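Local coordinates for putative fimbrium tip subunit Fim1C (PDB 4EPS), which is probably a component of the fimbrium tip, at the end of filamentous cell-surface appendages that mediate adhesion and biofilm formation, at residues Gly47-Lys52 / Gly100-Ile105; Val188-Asp193 / Pro423-Gly428; Thr315-Thr320 / Lys381-Arg386; Ser446-Leu451 / Tyr485-Gly490. One frame throughout, in Å; residues are numbered along the deposited sequence.

Contact 1. Residues Gly47-Lys52 / Gly100-Ile105; sequences GLFAVK and GKTDLI
In the fimbrillin-like region, Phe49 and Val51 on strand 45-52 meet Thr102 and Leu104 of the loop that leads from strand 87-92 toward helix 111-115, a case of a loop laid over one side of a sheet. Strand alternation sets the pattern: Phe49 and Val51, two residues apart, send their CB atoms toward the loop, and Thr102 and Leu104 answer with the same spacing. The backbones stay well separated, with CA of Val51 8.4 Å from CA of Leu104, leaving side chains alone to bridge the gap.

The first pair is a CH-pi contact. The methyl CG2 of Thr102 stands over one face of the Phe49 ring, 24° off the ring normal and displaced toward the rim, and comes nearest at CZ (3.9 Å, Thr102 CG2 to Phe49 CZ). Thr102 has CG2 anti to its own carbonyl carbon, which presents the methyl rather than the hydroxyl to the ring. In the second pair, CD2 of Leu104 lies 3.7 Å from CG1 of Val51 and 3.9 Å from CG2 of Val51, touching both branches of the valine. Phe109 adds to the cluster, meeting Phe49 edge-to-face and touching both Val51 and Thr102.

Around Leu104 the loop is shaped by an Asx turn, Asp103 OD1 accepting from Ile105 N at 3.1 Å, the N-H coming from above the carboxylate plane. Methyl groups and an aromatic face thus carry the junction, which suggests that shape and dispersion, rather than directional polar bonds, join loop to strand, with Leu104 more open to solvent than Phe49.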
loop_
_atom_site.group_PDB
_atom_site.type_symbol
_atom_site.label_atom_id
_atom_site.label_comp_id
_atom_site.label_asym_id
_atom_site.label_seq_id
_atom_site.Cartn_x
_atom_site.Cartn_y
_atom_site.Cartn_z
ATOM N N GLY A 47 -39.051 17.853 -36.294
ATOM C CA GLY A 47 -39.945 18.243 -37.367
ATOM C C GLY A 47 -40.517 16.987 -37.985
ATOM O O GLY A 47 -39.795 16.005 -38.188
ATOM N N LEU A 48 -41.795 17.014 -38.322
ATOM C CA LEU A 48 -42.455 15.858 -38.928
ATOM C C LEU A 48 -42.950 16.163 -40.354
ATOM O O LEU A 48 -43.503 17.237 -40.597
ATOM C CB LEU A 48 -43.642 15.461 -38.027
ATOM C CG LEU A 48 -44.504 14.264 -38.475
ATOM C CD1 LEU A 48 -43.714 12.963 -38.432
ATOM C CD2 LEU A 48 -45.712 14.110 -37.589
ATOM N N PHE A 49 -42.822 15.171 -41.256
ATOM C CA PHE A 49 -43.326 15.209 -42.636
ATOM C C PHE A 49 -44.156 13.969 -42.951
ATOM O O PHE A 49 -43.798 12.861 -42.532
ATOM C CB PHE A 49 -42.173 15.274 -43.650
ATOM C CG PHE A 49 -41.344 16.533 -43.628
ATOM C CD1 PHE A 49 -40.229 16.639 -42.798
ATOM C CD2 PHE A 49 -41.624 17.586 -44.504
ATOM C CE1 PHE A 49 -39.446 17.798 -42.798
ATOM C CE2 PHE A 49 -40.834 18.740 -44.511
ATOM C CZ PHE A 49 -39.756 18.844 -43.656
ATOM N N ALA A 50 -45.226 14.143 -43.737
ATOM C CA ALA A 50 -46.050 13.046 -44.238
ATOM C C ALA A 50 -46.059 13.140 -45.756
ATOM O O ALA A 50 -46.394 14.201 -46.306
ATOM C CB ALA A 50 -47.467 13.121 -43.680
ATOM N N VAL A 51 -45.639 12.063 -46.427
ATOM C CA VAL A 51 -45.583 12.028 -47.890
ATOM C C VAL A 51 -46.652 11.049 -48.376
ATOM O O VAL A 51 -46.651 9.879 -47.987
ATOM C CB VAL A 51 -44.157 11.682 -48.385
ATOM C CG1 VAL A 51 -44.097 11.546 -49.901
ATOM C CG2 VAL A 51 -43.151 12.730 -47.906
ATOM N N LYS A 52 -47.560 11.540 -49.228
ATOM C CA LYS A 52 -48.630 10.744 -49.822
ATOM C C LYS A 52 -48.543 10.908 -51.344
ATOM O O LYS A 52 -48.500 12.041 -51.831
ATOM C CB LYS A 52 -49.992 11.213 -49.276
ATOM C CG LYS A 52 -51.166 10.297 -49.594
ATOM C CD LYS A 52 -52.455 11.097 -49.707
ATOM C CE LYS A 52 -53.714 10.411 -49.204
ATOM N NZ LYS A 52 -53.796 8.962 -49.550
ATOM N N GLY A 100 -36.328 23.282 -49.794
ATOM C CA GLY A 100 -35.243 22.661 -50.540
ATOM C C GLY A 100 -34.376 21.726 -49.724
ATOM O O GLY A 100 -33.344 21.266 -50.221
ATOM N N LYS A 101 -34.794 21.394 -48.477
ATOM C CA LYS A 101 -33.980 20.514 -47.642
ATOM C C LYS A 101 -34.456 19.043 -47.674
ATOM O O LYS A 101 -33.861 18.193 -46.998
ATOM C CB LYS A 101 -33.912 21.043 -46.194
ATOM C CG LYS A 101 -33.315 22.445 -46.057
ATOM C CD LYS A 101 -31.902 22.518 -46.595
ATOM C CE LYS A 101 -31.145 23.743 -46.148
ATOM N NZ LYS A 101 -29.723 23.666 -46.588
ATOM N N THR A 102 -35.495 18.735 -48.475
ATOM C CA THR A 102 -36.021 17.370 -48.601
ATOM C C THR A 102 -35.960 16.907 -50.063
ATOM O O THR A 102 -35.931 17.740 -50.967
ATOM C CB THR A 102 -37.440 17.262 -48.022
ATOM O OG1 THR A 102 -38.292 18.144 -48.735
ATOM C CG2 THR A 102 -37.495 17.588 -46.517
ATOM N N ASP A 103 -35.921 15.581 -50.283
ATOM C CA ASP A 103 -35.843 14.979 -51.616
ATOM C C ASP A 103 -36.889 13.879 -51.785
ATOM O O ASP A 103 -36.785 12.808 -51.173
ATOM C CB ASP A 103 -34.430 14.419 -51.859
ATOM C CG ASP A 103 -34.160 13.830 -53.244
ATOM O OD1 ASP A 103 -34.993 14.031 -54.151
ATOM O OD2 ASP A 103 -33.084 13.219 -53.430
ATOM N N LEU A 104 -37.874 14.132 -52.658
ATOM C CA LEU A 104 -38.948 13.177 -52.945
ATOM C C LEU A 104 -38.567 12.176 -54.052
ATOM O O LEU A 104 -39.163 11.102 -54.118
ATOM C CB LEU A 104 -40.232 13.925 -53.354
ATOM C CG LEU A 104 -40.870 14.817 -52.288
ATOM C CD1 LEU A 104 -41.789 15.854 -52.932
ATOM C CD2 LEU A 104 -41.631 13.992 -51.266
ATOM N N ILE A 105 -37.584 12.520 -54.906
ATOM C CA ILE A 105 -37.171 11.685 -56.044
ATOM C C ILE A 105 -36.200 10.591 -55.579
ATOM O O ILE A 105 -36.476 9.412 -55.815
ATOM C CB ILE A 105 -36.616 12.549 -57.221
ATOM C CG1 ILE A 105 -37.751 13.376 -57.875
ATOM C CG2 ILE A 105 -35.904 11.696 -58.293
ATOM C CD1 ILE A 105 -37.790 14.857 -57.480
#

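Contact 2. Residues Val188-Asp193 / Pro423-Gly428; sequences VAMSVD and PSITTG
The thioether chain of Met190, a selenomethionine in this crystal, leaves the backbone with CG anti to the carbonyl carbon, runs extended through chi2 and then turns at the CG-SE bond (chi3 -79°), which carries its terminal methyl to Ile425. On the other side, Ile425 has CG1 between its backbone N and carbonyl carbon (chi1 58°), a setting that places CG2 anti to the carbonyl carbon and aims the two branches at different partners.

CG2 takes the methyl: Met190 CE lies 3.4 Å from Ile425 CG2, tighter than ordinary van der Waals contact, the two chains meeting at a slant. The longer branch reaches the backbone instead, with Ile425 CD1 3.6 Å from Val188 O.

What presents Ile425 is a type I beta turn from Pro423 to Thr426. Pro423 O is gripped twice, by Thr426 N at 3.1 Å and by Thr426 OG1 at 2.8 Å, the hydroxyl lying in the carbonyl plane. One residue on, Thr427 is tied to Gly509 near the chain's C-terminus, while Ala189 is paired with Thr169 of strand 148-174.

Here, then, in a contact at the surface, the loop between helices 408-419 and 434-438 offers the apolar corner of a beta turn to strand 187-190, which lies more than two hundred residues earlier in the chain.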
loop_
_atom_site.group_PDB
_atom_site.type_symbol
_atom_site.label_atom_id
_atom_site.label_comp_id
_atom_site.label_asym_id
_atom_site.label_seq_id
_atom_site.Cartn_x
_atom_site.Cartn_y
_atom_site.Cartn_z
ATOM N N VAL A 188 -9.505 11.536 -8.795
ATOM C CA VAL A 188 -8.857 11.351 -10.096
ATOM C C VAL A 188 -8.090 12.583 -10.525
ATOM O O VAL A 188 -8.661 13.663 -10.636
ATOM C CB VAL A 188 -9.893 10.942 -11.209
ATOM C CG1 VAL A 188 -9.186 10.651 -12.537
ATOM C CG2 VAL A 188 -10.738 9.736 -10.778
ATOM N N ALA A 189 -6.811 12.400 -10.806
ATOM C CA ALA A 189 -5.936 13.444 -11.357
ATOM C C ALA A 189 -6.194 13.485 -12.874
ATOM O O ALA A 189 -6.071 12.458 -13.526
ATOM C CB ALA A 189 -4.475 13.103 -11.075
HETATM N N MSE A 190 -6.597 14.625 -13.407
HETATM C CA MSE A 190 -6.938 14.755 -14.838
HETATM C C MSE A 190 -6.075 15.797 -15.503
HETATM O O MSE A 190 -5.611 16.731 -14.847
HETATM C CB MSE A 190 -8.417 15.122 -14.967
HETATM C CG MSE A 190 -9.327 13.971 -14.577
HETATM SE SE MSE A 190 -11.139 14.507 -14.455
HETATM C CE MSE A 190 -11.138 15.423 -12.602
ATOM N N SER A 191 -5.872 15.650 -16.810
ATOM C CA SER A 191 -5.004 16.518 -17.598
ATOM C C SER A 191 -5.380 17.988 -17.470
ATOM O O SER A 191 -6.565 18.333 -17.438
ATOM C CB SER A 191 -5.036 16.112 -19.078
ATOM O OG SER A 191 -4.454 14.826 -19.238
ATOM N N VAL A 192 -4.351 18.841 -17.454
ATOM C CA VAL A 192 -4.513 20.288 -17.369
ATOM C C VAL A 192 -3.952 20.956 -18.621
ATOM O O VAL A 192 -3.279 20.311 -19.452
ATOM C CB VAL A 192 -3.899 20.893 -16.060
ATOM C CG1 VAL A 192 -4.722 20.489 -14.848
ATOM C CG2 VAL A 192 -2.433 20.502 -15.887
ATOM N N ASP A 193 -4.238 22.265 -18.742
ATOM C CA ASP A 193 -3.813 23.127 -19.858
ATOM C C ASP A 193 -4.192 22.454 -21.173
ATOM O O ASP A 193 -3.337 22.250 -22.041
ATOM C CB ASP A 193 -2.298 23.395 -19.776
ATOM C CG ASP A 193 -1.880 24.086 -18.491
ATOM O OD1 ASP A 193 -2.569 25.043 -18.084
ATOM O OD2 ASP A 193 -0.857 23.667 -17.899
ATOM N N PRO A 423 -6.477 22.467 -8.727
ATOM C CA PRO A 423 -7.254 21.522 -9.566
ATOM C C PRO A 423 -8.758 21.733 -9.371
ATOM O O PRO A 423 -9.190 22.122 -8.286
ATOM C CB PRO A 423 -6.834 20.139 -9.025
ATOM C CG PRO A 423 -5.548 20.366 -8.280
ATOM C CD PRO A 423 -5.666 21.759 -7.714
ATOM N N SER A 424 -9.571 21.423 -10.401
ATOM C CA SER A 424 -11.039 21.587 -10.346
ATOM C C SER A 424 -11.686 20.713 -9.266
ATOM O O SER A 424 -12.750 21.056 -8.748
ATOM C CB SER A 424 -11.648 21.235 -11.714
ATOM O OG SER A 424 -11.371 19.875 -12.036
ATOM N N ILE A 425 -11.041 19.598 -8.906
ATOM C CA ILE A 425 -11.570 18.669 -7.897
ATOM C C ILE A 425 -11.350 19.163 -6.450
ATOM O O ILE A 425 -11.835 18.527 -5.522
ATOM C CB ILE A 425 -10.963 17.258 -8.082
ATOM C CG1 ILE A 425 -9.404 17.283 -7.990
ATOM C CG2 ILE A 425 -11.487 16.641 -9.422
ATOM C CD1 ILE A 425 -8.732 15.928 -7.898
ATOM N N THR A 426 -10.622 20.256 -6.265
ATOM C CA THR A 426 -10.343 20.798 -4.916
ATOM C C THR A 426 -11.274 21.958 -4.555
ATOM O O THR A 426 -12.066 22.421 -5.379
ATOM C CB THR A 426 -8.863 21.268 -4.823
ATOM O OG1 THR A 426 -8.680 22.481 -5.577
ATOM C CG2 THR A 426 -7.873 20.180 -5.237
ATOM N N THR A 427 -11.121 22.484 -3.314
ATOM C CA THR A 427 -11.902 23.624 -2.852
ATOM C C THR A 427 -11.514 24.913 -3.560
ATOM O O THR A 427 -12.264 25.882 -3.516
ATOM C CB THR A 427 -11.627 23.844 -1.326
ATOM O OG1 THR A 427 -10.228 24.120 -1.142
ATOM C CG2 THR A 427 -12.048 22.673 -0.459
ATOM N N GLY A 428 -10.295 24.957 -4.083
ATOM C CA GLY A 428 -9.675 26.186 -4.539
ATOM C C GLY A 428 -8.944 26.770 -3.324
ATOM O O GLY A 428 -9.120 26.295 -2.191
#

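Contact 3. Residues Thr315-Thr320 / Lys381-Arg386; sequences TPYTAT and KNKPLR. With SO4 (sulfate ion), chain H.
Van der Waals contact joins Tyr317 to two side chains of the 381-386 segment, Lys383 and Arg386, both of which meet the phenol at its hydroxyl end. Tyr317 OH lies 3.4 Å from Lys383 CD and 3.7 Å from Arg386 CG; the arginine also approaches CE2 of the ring obliquely. The ring and guanidinium planes stand 79° apart, far from a parallel stack. A bend at chi2 (-58°) turns the outer part of Arg386 away from the line of its first bonds and past the tyrosine, while Pro316 CB covers part of one ring face.

Hydrogen bonds and charge make up the second kind. A sulfate, probably from the crystallisation liquor, sits at the edge of the Arg386 guanidinium, its sulfur in the plane. It is held by a two-pronged grip: Arg386 NH1 donates to O4 of the sulfate and Arg386 NH2 to O3, each at 2.8 Å and nearly straight. Glu378 OE1 is the common polar partner, forming a salt bridge with Arg386 NE and a hydrogen bond with Tyr317 OH. Lys383 NZ makes a salt bridge with Asp375 and hydrogen bonds to Ser369 O and Thr371 O. A leucine in place of Arg386 would probably take this salt bridge from Glu378 and leave the sulfate without these two donors.

Routine backbone bonds, Leu385 N to Asn382 O and Arg386 N to Lys383 O, shape the 3-10 segment 383-385. The contact thus fastens the loop between helices 305-308 and 323-327 to the one that runs from helix 354-359 into helix 389-403.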
loop_
_atom_site.group_PDB
_atom_site.type_symbol
_atom_site.label_atom_id
_atom_site.label_comp_id
_atom_site.label_asym_id
_atom_site.label_seq_id
_atom_site.Cartn_x
_atom_site.Cartn_y
_atom_site.Cartn_z
ATOM N N THR A 315 -22.845 19.985 19.910
ATOM C CA THR A 315 -22.726 19.771 18.456
ATOM C C THR A 315 -22.808 21.126 17.703
ATOM O O THR A 315 -23.764 21.359 16.960
ATOM C CB THR A 315 -23.782 18.745 17.960
ATOM O OG1 THR A 315 -23.958 17.740 18.948
ATOM C CG2 THR A 315 -23.386 18.080 16.654
ATOM N N PRO A 316 -21.819 22.036 17.861
ATOM C CA PRO A 316 -21.913 23.331 17.160
ATOM C C PRO A 316 -21.778 23.227 15.636
ATOM O O PRO A 316 -22.271 24.108 14.923
ATOM C CB PRO A 316 -20.761 24.148 17.764
ATOM C CG PRO A 316 -19.821 23.152 18.307
ATOM C CD PRO A 316 -20.617 21.966 18.719
ATOM N N TYR A 317 -21.148 22.137 15.137
ATOM C CA TYR A 317 -20.912 21.907 13.711
ATOM C C TYR A 317 -21.687 20.677 13.251
ATOM O O TYR A 317 -21.476 19.577 13.765
ATOM C CB TYR A 317 -19.391 21.775 13.438
ATOM C CG TYR A 317 -18.644 22.941 14.048
ATOM C CD1 TYR A 317 -18.794 24.233 13.541
ATOM C CD2 TYR A 317 -17.873 22.775 15.197
ATOM C CE1 TYR A 317 -18.203 25.331 14.169
ATOM C CE2 TYR A 317 -17.258 23.862 15.818
ATOM C CZ TYR A 317 -17.433 25.140 15.303
ATOM O OH TYR A 317 -16.871 26.232 15.921
ATOM N N THR A 318 -22.645 20.900 12.352
ATOM C CA THR A 318 -23.546 19.874 11.811
ATOM C C THR A 318 -23.542 19.969 10.311
ATOM O O THR A 318 -22.995 20.936 9.777
ATOM C CB THR A 318 -25.002 20.062 12.349
ATOM O OG1 THR A 318 -25.545 21.247 11.772
ATOM C CG2 THR A 318 -25.087 20.136 13.868
ATOM N N ALA A 319 -24.215 19.025 9.606
ATOM C CA ALA A 319 -24.271 19.075 8.145
ATOM C C ALA A 319 -24.991 20.331 7.679
ATOM O O ALA A 319 -24.664 20.848 6.622
ATOM C CB ALA A 319 -24.960 17.828 7.591
ATOM N N THR A 320 -25.937 20.856 8.490
ATOM C CA THR A 320 -26.707 22.058 8.136
ATOM C C THR A 320 -25.797 23.295 7.976
ATOM O O THR A 320 -25.999 24.068 7.042
ATOM C CB THR A 320 -27.812 22.319 9.178
ATOM O OG1 THR A 320 -28.546 21.110 9.397
ATOM C CG2 THR A 320 -28.756 23.436 8.759
ATOM N N LYS A 381 -11.546 30.509 23.439
ATOM C CA LYS A 381 -10.400 29.607 23.598
ATOM C C LYS A 381 -10.510 28.457 22.574
ATOM O O LYS A 381 -9.507 28.038 22.007
ATOM C CB LYS A 381 -10.324 29.049 25.038
ATOM C CG LYS A 381 -10.085 30.121 26.105
ATOM C CD LYS A 381 -10.125 29.561 27.529
ATOM C CE LYS A 381 -11.429 29.863 28.236
ATOM N NZ LYS A 381 -11.281 29.821 29.717
ATOM N N ASN A 382 -11.729 27.981 22.312
ATOM C CA ASN A 382 -11.996 26.865 21.385
ATOM C C ASN A 382 -12.210 27.282 19.926
ATOM O O ASN A 382 -11.678 26.630 19.022
ATOM C CB ASN A 382 -13.232 26.089 21.857
ATOM C CG ASN A 382 -12.978 25.366 23.152
ATOM O OD1 ASN A 382 -11.960 24.688 23.321
ATOM N ND2 ASN A 382 -13.870 25.545 24.105
ATOM N N LYS A 383 -13.015 28.312 19.686
ATOM C CA LYS A 383 -13.342 28.745 18.310
ATOM C C LYS A 383 -12.061 29.018 17.447
ATOM O O LYS A 383 -12.015 28.498 16.328
ATOM C CB LYS A 383 -14.294 29.957 18.313
ATOM C CG LYS A 383 -14.728 30.395 16.898
ATOM C CD LYS A 383 -15.706 29.435 16.220
ATOM C CE LYS A 383 -16.046 29.860 14.790
ATOM N NZ LYS A 383 -16.819 31.135 14.733
ATOM N N PRO A 384 -10.997 29.717 17.929
ATOM C CA PRO A 384 -9.806 29.928 17.066
ATOM C C PRO A 384 -8.982 28.676 16.787
ATOM O O PRO A 384 -8.060 28.745 15.973
ATOM C CB PRO A 384 -8.959 30.925 17.864
ATOM C CG PRO A 384 -9.922 31.565 18.838
ATOM C CD PRO A 384 -10.851 30.455 19.204
ATOM N N LEU A 385 -9.310 27.537 17.409
ATOM C CA LEU A 385 -8.559 26.297 17.141
ATOM C C LEU A 385 -9.246 25.383 16.107
ATOM O O LEU A 385 -8.650 24.399 15.675
ATOM C CB LEU A 385 -8.319 25.528 18.450
ATOM C CG LEU A 385 -7.402 26.242 19.501
ATOM C CD1 LEU A 385 -7.216 25.377 20.751
ATOM C CD2 LEU A 385 -6.043 26.603 18.915
ATOM N N ARG A 386 -10.459 25.729 15.663
ATOM C CA ARG A 386 -11.199 24.901 14.692
ATOM C C ARG A 386 -10.775 25.136 13.243
ATOM O O ARG A 386 -10.466 26.268 12.862
ATOM C CB ARG A 386 -12.722 25.163 14.790
ATOM C CG ARG A 386 -13.316 25.108 16.211
ATOM C CD ARG A 386 -13.068 23.757 16.868
ATOM N NE ARG A 386 -13.770 23.644 18.147
ATOM C CZ ARG A 386 -13.511 22.715 19.054
ATOM N NH1 ARG A 386 -12.520 21.851 18.866
ATOM N NH2 ARG A 386 -14.211 22.670 20.180
HETATM S S SO4 H . -13.013 19.929 22.226
HETATM O O1 SO4 H . -12.001 20.315 23.214
HETATM O O2 SO4 H . -13.525 18.574 22.506
HETATM O O3 SO4 H . -14.115 20.893 22.284
HETATM O O4 SO4 H . -12.390 19.933 20.895
#

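Contact 4. Residues Ser446-Leu451 / Tyr485-Gly490; sequences SLESKL and YSKTAG
One face of the Tyr485 ring is covered by Leu447, whose methyl CD1 sits almost exactly over the ring centre. The methyl is 3.5 Å from the centroid and only 6° off the normal, a centred CH-pi contact. All six ring carbons consequently lie at nearly equal range, from 3.7 Å (Tyr485 CG to Leu447 CD1) to 3.9 Å (Tyr485 CZ to Leu447 CD1). The two side chains cross at about a right angle, and Leu447 has CG anti to its backbone N (chi1 -172°), which sends the branch out from the helix toward the aromatic face. At the far end of the ring, Tyr485 OH is hydrogen-bonded to Leu437 O, which fixes the ring's direction beneath the methyl. With an alanine in place of Tyr485, Leu447 CD1 would probably lose its aromatic face, a gap would open beside the helix and Leu437 O would lose this hydroxyl.

To one side, Glu448 OE1 approaches Lys487 CG (4.4 Å), but lies 5.4 Å from Lys487 NZ and is hydrogen-bonded to Asn445 instead. Lys487 belongs to the turn after Tyr485, which is organised by Ser486; its OG accepts from Thr488 N and from Ala489 N, each at 3.1 Å, the first making an ST turn.

The turn links strands 479-485 and 490-497 of a three-stranded antiparallel sheet, and through Tyr485 it rests against the first turn of helix 446-458. Leu451, one turn further along, packs on strand 293-300 of the six-stranded sheet, while Lys450 packs on Asn284 of the second subunit.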
loop_
_atom_site.group_PDB
_atom_site.type_symbol
_atom_site.label_atom_id
_atom_site.label_comp_id
_atom_site.label_asym_id
_atom_site.label_seq_id
_atom_site.Cartn_x
_atom_site.Cartn_y
_atom_site.Cartn_z
ATOM N N SER A 446 7.335 20.011 13.365
ATOM C CA SER A 446 6.886 19.542 12.035
ATOM C C SER A 446 6.946 20.665 10.987
ATOM O O SER A 446 7.194 20.398 9.811
ATOM C CB SER A 446 5.473 18.967 12.096
ATOM O OG SER A 446 4.584 19.878 12.722
ATOM N N LEU A 447 6.772 21.919 11.406
ATOM C CA LEU A 447 6.825 23.024 10.446
ATOM C C LEU A 447 8.189 23.045 9.744
ATOM O O LEU A 447 8.251 23.080 8.513
ATOM C CB LEU A 447 6.549 24.342 11.179
ATOM C CG LEU A 447 6.366 25.598 10.333
ATOM C CD1 LEU A 447 5.631 26.642 11.152
ATOM C CD2 LEU A 447 7.725 26.208 9.922
ATOM N N GLU A 448 9.277 22.977 10.506
ATOM C CA GLU A 448 10.586 23.007 9.856
ATOM C C GLU A 448 10.994 21.638 9.280
ATOM O O GLU A 448 11.509 21.597 8.156
ATOM C CB GLU A 448 11.662 23.518 10.843
ATOM C CG GLU A 448 11.430 24.993 11.170
ATOM C CD GLU A 448 12.586 25.759 11.786
ATOM O OE1 GLU A 448 12.947 25.482 12.955
ATOM O OE2 GLU A 448 13.070 26.705 11.125
ATOM N N SER A 449 10.731 20.538 10.010
ATOM C CA SER A 449 11.142 19.171 9.631
ATOM C C SER A 449 10.306 18.523 8.523
ATOM O O SER A 449 10.855 17.769 7.711
ATOM C CB SER A 449 11.106 18.259 10.856
ATOM O OG SER A 449 11.918 18.768 11.900
ATOM N N LYS A 450 8.963 18.727 8.535
ATOM C CA LYS A 450 8.094 18.092 7.523
ATOM C C LYS A 450 7.704 19.024 6.377
ATOM O O LYS A 450 7.482 18.540 5.274
ATOM C CB LYS A 450 6.812 17.532 8.170
ATOM C CG LYS A 450 7.098 16.335 9.076
ATOM C CD LYS A 450 5.820 15.634 9.548
ATOM C CE LYS A 450 6.194 14.400 10.343
ATOM N NZ LYS A 450 5.065 13.897 11.180
ATOM N N LEU A 451 7.571 20.335 6.629
ATOM C CA LEU A 451 7.143 21.240 5.570
ATOM C C LEU A 451 8.312 21.976 4.905
ATOM O O LEU A 451 8.430 21.913 3.686
ATOM C CB LEU A 451 6.100 22.247 6.101
ATOM C CG LEU A 451 4.822 21.635 6.769
ATOM C CD1 LEU A 451 3.890 22.756 7.274
ATOM C CD2 LEU A 451 4.039 20.732 5.780
ATOM N N TYR A 485 4.773 31.264 15.637
ATOM C CA TYR A 485 5.254 29.940 15.982
ATOM C C TYR A 485 6.493 29.972 16.841
ATOM O O TYR A 485 7.340 30.833 16.667
ATOM C CB TYR A 485 5.643 29.196 14.683
ATOM C CG TYR A 485 4.485 28.957 13.743
ATOM C CD1 TYR A 485 3.596 27.901 13.953
ATOM C CD2 TYR A 485 4.260 29.802 12.651
ATOM C CE1 TYR A 485 2.494 27.700 13.108
ATOM C CE2 TYR A 485 3.183 29.592 11.783
ATOM C CZ TYR A 485 2.297 28.550 12.026
ATOM O OH TYR A 485 1.233 28.371 11.176
ATOM N N SER A 486 6.619 28.959 17.672
ATOM C CA SER A 486 7.858 28.600 18.342
ATOM C C SER A 486 8.296 27.281 17.676
ATOM O O SER A 486 7.604 26.799 16.766
ATOM C CB SER A 486 7.643 28.440 19.839
ATOM O OG SER A 486 6.858 27.279 20.057
ATOM N N LYS A 487 9.372 26.641 18.180
ATOM C CA LYS A 487 9.797 25.350 17.644
ATOM C C LYS A 487 8.885 24.227 18.127
ATOM O O LYS A 487 8.998 23.104 17.634
ATOM C CB LYS A 487 11.265 25.072 18.015
ATOM C CG LYS A 487 12.235 25.945 17.229
ATOM C CD LYS A 487 13.681 25.664 17.598
ATOM C CE LYS A 487 14.623 26.567 16.840
ATOM N NZ LYS A 487 16.026 26.440 17.321
ATOM N N THR A 488 7.946 24.508 19.049
ATOM C CA THR A 488 7.074 23.463 19.585
ATOM C C THR A 488 5.570 23.730 19.416
ATOM O O THR A 488 4.783 22.820 19.678
ATOM C CB THR A 488 7.383 23.216 21.098
ATOM O OG1 THR A 488 7.109 24.409 21.838
ATOM C CG2 THR A 488 8.835 22.786 21.341
ATOM N N ALA A 489 5.149 24.959 19.033
ATOM C CA ALA A 489 3.711 25.217 18.904
ATOM C C ALA A 489 3.410 26.423 18.054
ATOM O O ALA A 489 4.223 27.323 17.943
ATOM C CB ALA A 489 3.082 25.436 20.289
ATOM N N GLY A 490 2.200 26.455 17.527
ATOM C CA GLY A 490 1.652 27.630 16.866
ATOM C C GLY A 490 0.803 28.351 17.913
ATOM O O GLY A 490 0.265 27.730 18.848
#

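The four contacts illustrate how burial and chemistry vary along an elongated chain. Contact 3 is buried, contacts 1 and 4 are partly so, and contact 2 lies at the surface although it is nearest the chain's centre. Contacts 1 and 4, on opposite sides of that centre and about 78 Å apart between centres, share one device, a methyl over an aromatic face, the methyl coming from a loop in contact 1 and from a helix in contact 4. Contact 2 relies on aliphatic groups, whereas contact 3 adds charge and an anion. Contacts 3 and 4 come within about 6 Å at their nearest atoms without touching.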